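Local coordinates for protein similar to yteR (Bacilus subtilis) (Clostridium acetobutylicum, PDB 4WU0) that probably hydrolyses unsaturated rhamnogalacturonan fragments of pectin, as a YteR-like glycoside hydrolase of family GH105, at residues S194-G199 with A333-E338; G172-A177 with N231-A236. All coordinates share one frame; numbering follows the deposited sequence.

Contact 1 (S194-G199 with A333-E338)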
ATOM      1  N   SER A 194     -17.350   7.461  -2.290  1.00 15.11           N
ATOM      2  CA  SER A 194     -16.752   8.770  -2.061  1.00 15.05           C
ATOM      3  C   SER A 194     -16.611   9.496  -3.408  1.00 15.78           C
ATOM      4  O   SER A 194     -16.799   8.893  -4.455  1.00 15.35           O
ATOM      5  CB  SER A 194     -15.406   8.616  -1.351  1.00 14.42           C
ATOM      6  OG  SER A 194     -14.485   7.882  -2.143  1.00 14.92           O
ATOM      7  N   PRO A 195     -16.294  10.807  -3.391  1.00 15.42           N
ATOM      8  CA  PRO A 195     -16.413  11.567  -4.641  1.00 15.83           C
ATOM      9  C   PRO A 195     -15.294  11.406  -5.674  1.00 15.54           C
ATOM     10  O   PRO A 195     -15.540  11.685  -6.862  1.00 15.98           O
ATOM     11  CB  PRO A 195     -16.437  13.030  -4.151  1.00 16.20           C
ATOM     12  CG  PRO A 195     -16.916  12.935  -2.753  1.00 16.23           C
ATOM     13  CD  PRO A 195     -16.287  11.707  -2.221  1.00 15.57           C
ATOM     14  N   HIS A 196     -14.102  11.018  -5.236  1.00 14.97           N
ATOM     15  CA  HIS A 196     -12.926  11.088  -6.095  1.00 15.03           C
ATOM     16  C   HIS A 196     -12.025   9.876  -6.115  1.00 14.26           C
ATOM     17  O   HIS A 196     -11.982   9.063  -5.184  1.00 14.50           O
ATOM     18  CB  HIS A 196     -12.073  12.314  -5.723  1.00 15.41           C
ATOM     19  CG  HIS A 196     -12.692  13.602  -6.144  1.00 17.71           C
ATOM     20  ND1 HIS A 196     -12.807  13.960  -7.468  1.00 16.52           N
ATOM     21  CD2 HIS A 196     -13.290  14.592  -5.430  1.00 15.88           C
ATOM     22  CE1 HIS A 196     -13.425  15.125  -7.555  1.00 18.95           C
ATOM     23  NE2 HIS A 196     -13.730  15.525  -6.330  1.00 18.58           N
ATOM     24  N   PHE A 197     -11.273   9.812  -7.207  1.00 14.37           N
ATOM     25  CA  PHE A 197     -10.206   8.835  -7.380  1.00 14.00           C
ATOM     26  C   PHE A 197      -8.916   9.436  -6.837  1.00 13.80           C
ATOM     27  O   PHE A 197      -8.323  10.332  -7.434  1.00 15.28           O
ATOM     28  CB  PHE A 197     -10.038   8.467  -8.855  1.00 14.38           C
ATOM     29  CG  PHE A 197     -11.319   8.093  -9.539  1.00 14.80           C
ATOM     30  CD1 PHE A 197     -12.064   6.994  -9.115  1.00 14.63           C
ATOM     31  CD2 PHE A 197     -11.764   8.829 -10.621  1.00 15.49           C
ATOM     32  CE1 PHE A 197     -13.238   6.674  -9.772  1.00 15.17           C
ATOM     33  CE2 PHE A 197     -12.935   8.529 -11.275  1.00 16.02           C
ATOM     34  CZ  PHE A 197     -13.678   7.447 -10.851  1.00 15.87           C
ATOM     35  N   TRP A 198      -8.512   8.940  -5.680  1.00 14.68           N
ATOM     36  CA  TRP A 198      -7.297   9.390  -5.006  1.00 13.22           C
ATOM     37  C   TRP A 198      -6.135   8.513  -5.424  1.00 13.35           C
ATOM     38  O   TRP A 198      -6.232   7.287  -5.397  1.00 13.63           O
ATOM     39  CB  TRP A 198      -7.501   9.318  -3.492  1.00 12.96           C
ATOM     40  CG  TRP A 198      -6.340   9.800  -2.690  1.00 12.96           C
ATOM     41  CD1 TRP A 198      -5.509  10.833  -2.981  1.00 13.34           C
ATOM     42  CD2 TRP A 198      -5.867   9.240  -1.457  1.00 12.70           C
ATOM     43  NE1 TRP A 198      -4.554  10.961  -1.993  1.00 13.60           N
ATOM     44  CE2 TRP A 198      -4.759   9.991  -1.052  1.00 12.94           C
ATOM     45  CE3 TRP A 198      -6.282   8.170  -0.661  1.00 12.39           C
ATOM     46  CZ2 TRP A 198      -4.054   9.707   0.121  1.00 12.88           C
ATOM     47  CZ3 TRP A 198      -5.588   7.898   0.489  1.00 12.40           C
ATOM     48  CH2 TRP A 198      -4.488   8.668   0.873  1.00 13.53           C
ATOM     49  N   GLY A 199      -5.042   9.147  -5.829  1.00 13.31           N
ATOM     50  CA  GLY A 199      -3.874   8.439  -6.315  1.00 13.59           C
ATOM     51  C   GLY A 199      -3.377   7.343  -5.393  1.00 13.58           C
ATOM     52  O   GLY A 199      -3.189   6.191  -5.805  1.00 13.13           O
ATOM     53  N   ALA A 333     -11.509  19.959  -2.972  1.00 16.20           N
ATOM     54  CA  ALA A 333     -10.884  20.890  -2.032  1.00 14.06           C
ATOM     55  C   ALA A 333     -10.300  20.154  -0.837  1.00 13.72           C
ATOM     56  O   ALA A 333      -9.189  20.460  -0.399  1.00 14.92           O
ATOM     57  CB  ALA A 333     -11.868  21.974  -1.606  1.00 15.57           C
ATOM     58  N   TYR A 334     -11.019  19.152  -0.330  1.00 14.42           N
ATOM     59  CA  TYR A 334     -10.515  18.348   0.768  1.00 14.25           C
ATOM     60  C   TYR A 334      -9.186  17.663   0.390  1.00 13.84           C
ATOM     61  O   TYR A 334      -8.230  17.707   1.162  1.00 13.49           O
ATOM     62  CB  TYR A 334     -11.542  17.294   1.283  1.00 13.64           C
ATOM     63  CG  TYR A 334     -10.789  16.310   2.115  1.00 13.37           C
ATOM     64  CD1 TYR A 334     -10.282  16.683   3.366  1.00 14.35           C
ATOM     65  CD2 TYR A 334     -10.439  15.066   1.600  1.00 16.08           C
ATOM     66  CE1 TYR A 334      -9.469  15.842   4.082  1.00 13.20           C
ATOM     67  CE2 TYR A 334      -9.621  14.206   2.323  1.00 13.79           C
ATOM     68  CZ  TYR A 334      -9.132  14.603   3.541  1.00 14.62           C
ATOM     69  OH  TYR A 334      -8.310  13.748   4.229  1.00 16.71           O
ATOM     70  N   TYR A 335      -9.119  17.008  -0.768  1.00 13.79           N
ATOM     71  CA  TYR A 335      -7.901  16.263  -1.105  1.00 14.56           C
ATOM     72  C   TYR A 335      -6.715  17.200  -1.308  1.00 14.23           C
ATOM     73  O   TYR A 335      -5.588  16.832  -1.024  1.00 15.02           O
ATOM     74  CB  TYR A 335      -8.094  15.359  -2.322  1.00 12.88           C
ATOM     75  CG  TYR A 335      -8.826  14.084  -1.988  1.00 13.02           C
ATOM     76  CD1 TYR A 335      -8.178  13.035  -1.340  1.00 13.83           C
ATOM     77  CD2 TYR A 335     -10.180  13.926  -2.287  1.00 15.33           C
ATOM     78  CE1 TYR A 335      -8.839  11.871  -1.023  1.00 12.65           C
ATOM     79  CE2 TYR A 335     -10.840  12.770  -1.971  1.00 14.74           C
ATOM     80  CZ  TYR A 335     -10.180  11.743  -1.330  1.00 13.96           C
ATOM     81  OH  TYR A 335     -10.838  10.566  -0.998  1.00 14.23           O
ATOM     82  N   ILE A 336      -6.968  18.404  -1.798  1.00 14.00           N
ATOM     83  CA  ILE A 336      -5.895  19.377  -1.996  1.00 14.02           C
ATOM     84  C   ILE A 336      -5.489  20.020  -0.663  1.00 15.18           C
ATOM     85  O   ILE A 336      -4.379  20.557  -0.532  1.00 15.54           O
ATOM     86  CB  ILE A 336      -6.360  20.433  -3.026  1.00 14.49           C
ATOM     87  CG1 ILE A 336      -6.718  19.745  -4.347  1.00 16.23           C
ATOM     88  CG2 ILE A 336      -5.321  21.518  -3.245  1.00 15.19           C
ATOM     89  CD1 ILE A 336      -5.714  18.736  -4.840  1.00 17.33           C
ATOM     90  N   SER A 337      -6.370  19.954   0.336  1.00 13.54           N
ATOM     91  CA  SER A 337      -6.105  20.623   1.613  1.00 14.69           C
ATOM     92  C   SER A 337      -5.060  19.918   2.475  1.00 13.68           C
ATOM     93  O   SER A 337      -4.502  20.531   3.405  1.00 14.22           O
ATOM     94  CB  SER A 337      -7.388  20.773   2.443  1.00 14.94           C
ATOM     95  OG  SER A 337      -7.729  19.535   3.064  1.00 14.69           O
ATOM     96  N   GLU A 338      -4.801  18.640   2.214  1.00 13.70           N
ATOM     97  CA  GLU A 338      -3.921  17.886   3.107  1.00 12.35           C
ATOM     98  C   GLU A 338      -2.451  18.223   2.822  1.00 13.40           C
ATOM     99  O   GLU A 338      -2.111  18.652   1.718  1.00 13.47           O
ATOM    100  CB  GLU A 338      -4.177  16.378   3.002  1.00 14.11           C
ATOM    101  CG  GLU A 338      -5.556  15.902   3.526  1.00 15.63           C
ATOM    102  CD  GLU A 338      -5.661  15.846   5.043  1.00 17.22           C
ATOM    103  OE1 GLU A 338      -4.878  16.527   5.741  1.00 17.99           O
ATOM    104  OE2 GLU A 338      -6.556  15.129   5.558  1.00 17.00           O
TER
HETATM  105  O   HOH W   1     -12.832   9.935  -2.809  1.00 15.19           O
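Tyr335 CE1 sits over one face of the Trp198 indole, offset toward the rim and 3.6 Å from Trp198 CG. The five-membered ring of Trp198 and the Tyr335 ring have planes at 33° and centroids 5.0 Å apart, an oblique pairing in which one ring carbon of the tyrosine does most of the touching. Tyr334 CD2 lies above the centre of one face of the Tyr335 ring, while His196 CB approaches Tyr335 CE2 obliquely at 4.0 Å. With CG anti to the backbone N (chi1 -178°), Trp198 turns one face of its indole to the phenol, and the two side chains cross at about a right angle. The contact belongs to the loop-rich end of an (alpha/alpha)6 barrel, the fold of this family: residues 194-199 lead into helix 199-215, with Trp198 at its N-cap position, and residues 333-338 run through most of the short helix 332-337 and out of its end, packed against this loop. No direct hydrogen bond joins the segments. A water bridges them instead, bonded to Tyr335 OH at 2.8 Å and Ser194 OG at 2.7 Å, and accepting from His196 N at 2.9 Å. The phenol oxygen also bonds His176 ND1, which ties down its polar end.

Contact 2 (G172-A177 with N231-A236)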
ATOM      1  N   GLY A 172     -13.009   3.081 -15.269  1.00 17.78           N
ATOM      2  CA  GLY A 172     -12.316   1.904 -14.778  1.00 17.27           C
ATOM      3  C   GLY A 172     -11.527   2.122 -13.502  1.00 16.27           C
ATOM      4  O   GLY A 172     -10.984   1.180 -12.925  1.00 16.38           O
ATOM      5  N   LEU A 173     -11.484   3.363 -13.029  1.00 16.01           N
ATOM      6  CA  LEU A 173     -10.828   3.663 -11.768  1.00 15.19           C
ATOM      7  C   LEU A 173     -11.744   3.291 -10.601  1.00 14.83           C
ATOM      8  O   LEU A 173     -12.956   3.130 -10.781  1.00 15.75           O
ATOM      9  CB  LEU A 173     -10.445   5.141 -11.720  1.00 15.20           C
ATOM     10  CG  LEU A 173      -9.464   5.624 -12.794  1.00 16.71           C
ATOM     11  CD1 LEU A 173      -9.389   7.137 -12.796  1.00 18.19           C
ATOM     12  CD2 LEU A 173      -8.057   5.053 -12.585  1.00 15.47           C
ATOM     13  N   LEU A 174     -11.157   3.137  -9.412  1.00 16.15           N
ATOM     14  CA  LEU A 174     -11.920   2.833  -8.205  1.00 14.90           C
ATOM     15  C   LEU A 174     -11.849   4.003  -7.237  1.00 13.60           C
ATOM     16  O   LEU A 174     -10.788   4.595  -7.014  1.00 13.81           O
ATOM     17  CB  LEU A 174     -11.392   1.568  -7.499  1.00 14.77           C
ATOM     18  CG  LEU A 174     -11.741   0.208  -8.101  1.00 17.08           C
ATOM     19  CD1 LEU A 174     -11.052  -0.004  -9.423  1.00 22.97           C
ATOM     20  CD2 LEU A 174     -11.392  -0.926  -7.138  1.00 21.26           C
ATOM     21  N   TYR A 175     -12.998   4.352  -6.688  1.00 14.00           N
ATOM     22  CA  TYR A 175     -13.084   5.416  -5.708  1.00 13.67           C
ATOM     23  C   TYR A 175     -12.390   5.012  -4.416  1.00 13.18           C
ATOM     24  O   TYR A 175     -12.257   3.836  -4.102  1.00 15.57           O
ATOM     25  CB  TYR A 175     -14.542   5.757  -5.419  1.00 14.13           C
ATOM     26  CG  TYR A 175     -15.284   6.297  -6.601  1.00 14.77           C
ATOM     27  CD1 TYR A 175     -15.259   7.645  -6.900  1.00 15.02           C
ATOM     28  CD2 TYR A 175     -16.012   5.456  -7.427  1.00 15.21           C
ATOM     29  CE1 TYR A 175     -15.945   8.145  -8.001  1.00 15.86           C
ATOM     30  CE2 TYR A 175     -16.682   5.950  -8.525  1.00 15.91           C
ATOM     31  CZ  TYR A 175     -16.640   7.290  -8.799  1.00 17.51           C
ATOM     32  OH  TYR A 175     -17.322   7.784  -9.885  1.00 22.41           O
ATOM     33  N   HIS A 176     -11.985   6.013  -3.646  1.00 13.58           N
ATOM     34  CA  HIS A 176     -11.235   5.817  -2.412  1.00 12.67           C
ATOM     35  C   HIS A 176     -11.997   4.925  -1.404  1.00 12.94           C
ATOM     36  O   HIS A 176     -11.432   3.996  -0.834  1.00 13.64           O
ATOM     37  CB  HIS A 176     -10.965   7.195  -1.821  1.00 12.79           C
ATOM     38  CG  HIS A 176     -10.105   7.211  -0.594  1.00 12.57           C
ATOM     39  ND1 HIS A 176      -9.742   8.390   0.020  1.00 16.09           N
ATOM     40  CD2 HIS A 176      -9.549   6.220   0.139  1.00 14.34           C
ATOM     41  CE1 HIS A 176      -9.006   8.123   1.081  1.00 16.47           C
ATOM     42  NE2 HIS A 176      -8.855   6.818   1.164  1.00 16.57           N
ATOM     43  N   ALA A 177     -13.288   5.187  -1.222  1.00 13.08           N
ATOM     44  CA  ALA A 177     -14.059   4.496  -0.197  1.00 13.25           C
ATOM     45  C   ALA A 177     -15.527   4.335  -0.552  1.00 13.82           C
ATOM     46  O   ALA A 177     -16.072   5.033  -1.427  1.00 14.15           O
ATOM     47  CB  ALA A 177     -13.943   5.239   1.132  1.00 14.66           C
ATOM     48  N   ASN A 231      -5.160  -5.995 -14.447  1.00 14.14           N
ATOM     49  CA  ASN A 231      -5.025  -5.486 -15.803  1.00 14.78           C
ATOM     50  C   ASN A 231      -5.978  -4.332 -16.043  1.00 15.04           C
ATOM     51  O   ASN A 231      -5.597  -3.335 -16.658  1.00 16.67           O
ATOM     52  CB  ASN A 231      -5.253  -6.579 -16.834  1.00 19.09           C
ATOM     53  CG  ASN A 231      -4.013  -7.378 -17.096  1.00 19.84           C
ATOM     54  OD1 ASN A 231      -3.234  -7.061 -17.985  1.00 19.04           O
ATOM     55  ND2 ASN A 231      -3.809  -8.414 -16.312  1.00 18.10           N
ATOM     56  N   ASN A 232      -7.218  -4.487 -15.612  1.00 16.69           N
ATOM     57  CA  ASN A 232      -8.206  -3.424 -15.802  1.00 17.87           C
ATOM     58  C   ASN A 232      -7.821  -2.138 -15.079  1.00 15.10           C
ATOM     59  O   ASN A 232      -8.039  -1.034 -15.606  1.00 16.03           O
ATOM     60  CB  ASN A 232      -9.595  -3.895 -15.344  1.00 19.00           C
ATOM     61  CG  ASN A 232     -10.178  -4.954 -16.241  1.00 25.46           C
ATOM     62  OD1 ASN A 232      -9.760  -5.127 -17.382  1.00 26.12           O
ATOM     63  ND2 ASN A 232     -11.164  -5.665 -15.731  1.00 30.12           N
ATOM     64  N   CYS A 233      -7.260  -2.277 -13.881  1.00 14.11           N
ATOM     65  CA  CYS A 233      -6.826  -1.113 -13.115  1.00 14.62           C
ATOM     66  C   CYS A 233      -5.674  -0.416 -13.830  1.00 14.90           C
ATOM     67  O   CYS A 233      -5.619   0.806 -13.870  1.00 14.50           O
ATOM     68  CB  CYS A 233      -6.379  -1.511 -11.705  1.00 16.10           C
ATOM     69  SG  CYS A 233      -7.756  -1.929 -10.570  1.00 18.14           S
ATOM     70  N   VAL A 234      -4.751  -1.199 -14.381  1.00 14.56           N
ATOM     71  CA  VAL A 234      -3.603  -0.645 -15.073  1.00 15.33           C
ATOM     72  C   VAL A 234      -4.060   0.076 -16.324  1.00 14.06           C
ATOM     73  O   VAL A 234      -3.595   1.189 -16.600  1.00 15.51           O
ATOM     74  CB  VAL A 234      -2.565  -1.752 -15.392  1.00 17.95           C
ATOM     75  CG1 VAL A 234      -1.543  -1.285 -16.455  1.00 18.23           C
ATOM     76  CG2 VAL A 234      -1.881  -2.190 -14.113  1.00 15.09           C
ATOM     77  N   THR A 235      -4.955  -0.538 -17.102  1.00 14.79           N
ATOM     78  CA  THR A 235      -5.541   0.144 -18.254  1.00 15.68           C
ATOM     79  C   THR A 235      -6.133   1.498 -17.860  1.00 15.49           C
ATOM     80  O   THR A 235      -5.914   2.527 -18.523  1.00 18.42           O
ATOM     81  CB  THR A 235      -6.606  -0.736 -18.925  1.00 18.55           C
ATOM     82  OG1 THR A 235      -5.965  -1.919 -19.412  1.00 18.33           O
ATOM     83  CG2 THR A 235      -7.310  -0.016 -20.057  1.00 20.73           C
ATOM     84  N   ALA A 236      -6.878   1.501 -16.767  1.00 15.74           N
ATOM     85  CA  ALA A 236      -7.548   2.720 -16.325  1.00 14.98           C
ATOM     86  C   ALA A 236      -6.532   3.765 -15.860  1.00 15.98           C
ATOM     87  O   ALA A 236      -6.687   4.959 -16.122  1.00 16.09           O
ATOM     88  CB  ALA A 236      -8.530   2.404 -15.214  1.00 15.05           C
TER
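Leu173 reaches Ala236 through its CD2 branch. Its CB starts off to one side of the helix; CG, anti to the carbonyl carbon (chi1 -61°), comes within 4.1 Å of Ala236 CB, and CD2 closes to 3.8 Å from that same methyl. CD2 is also 3.8 Å from the backbone oxygen Ala236 O, so this branch lies against both side chain and backbone of one residue. Ala236 CB points at the loop and meets the backbone of Gly172, whose phi is positive (83°); with no side chain on Gly172, its C comes within 3.5 Å of the Ala236 CB methyl. One helical turn earlier, Cys233 SG touches Leu174 CD1 at 4.0 Å. Here the loop between helix 152-166 and strand 177-179 packs on helix 223-240, one of the long helices of the (alpha/alpha)6 barrel. Helix 199-215 borders the same patch: Met202 and Tyr205 touch Leu174, and Val206 touches Cys233. Phe197 adjoins Leu173. Between the two segments there is neither a hydrogen bond nor a salt bridge; methyl groups, one thiol and a bare glycine backbone make up the interface, which implies a contact held by close fit of apolar groups, most of it buried.

The centres of contacts 1 and 2 lie 16 Å apart, yet their segments touch directly. Residues 172-177 carry on from the helix-packed leucines to His176, whose ND1 is 2.6 Å from Tyr335 OH, a probable hydrogen bond. Beside it, Ser194 N and Ala177 O are 2.9 Å apart, probably another, and His176 CE1 packs 3.2 Å from Trp198 CE3. The segments alternate along the chain: contact 2 rests the first loop on helix 223-240, and contact 1 packs helix 332-337 on the next. Helix 199-215 starts at the end of 194-199 and also flanks contact 2, so both contacts border the same helix. His176 NE2 makes a weak hydrogen bond to Asp130 OD1.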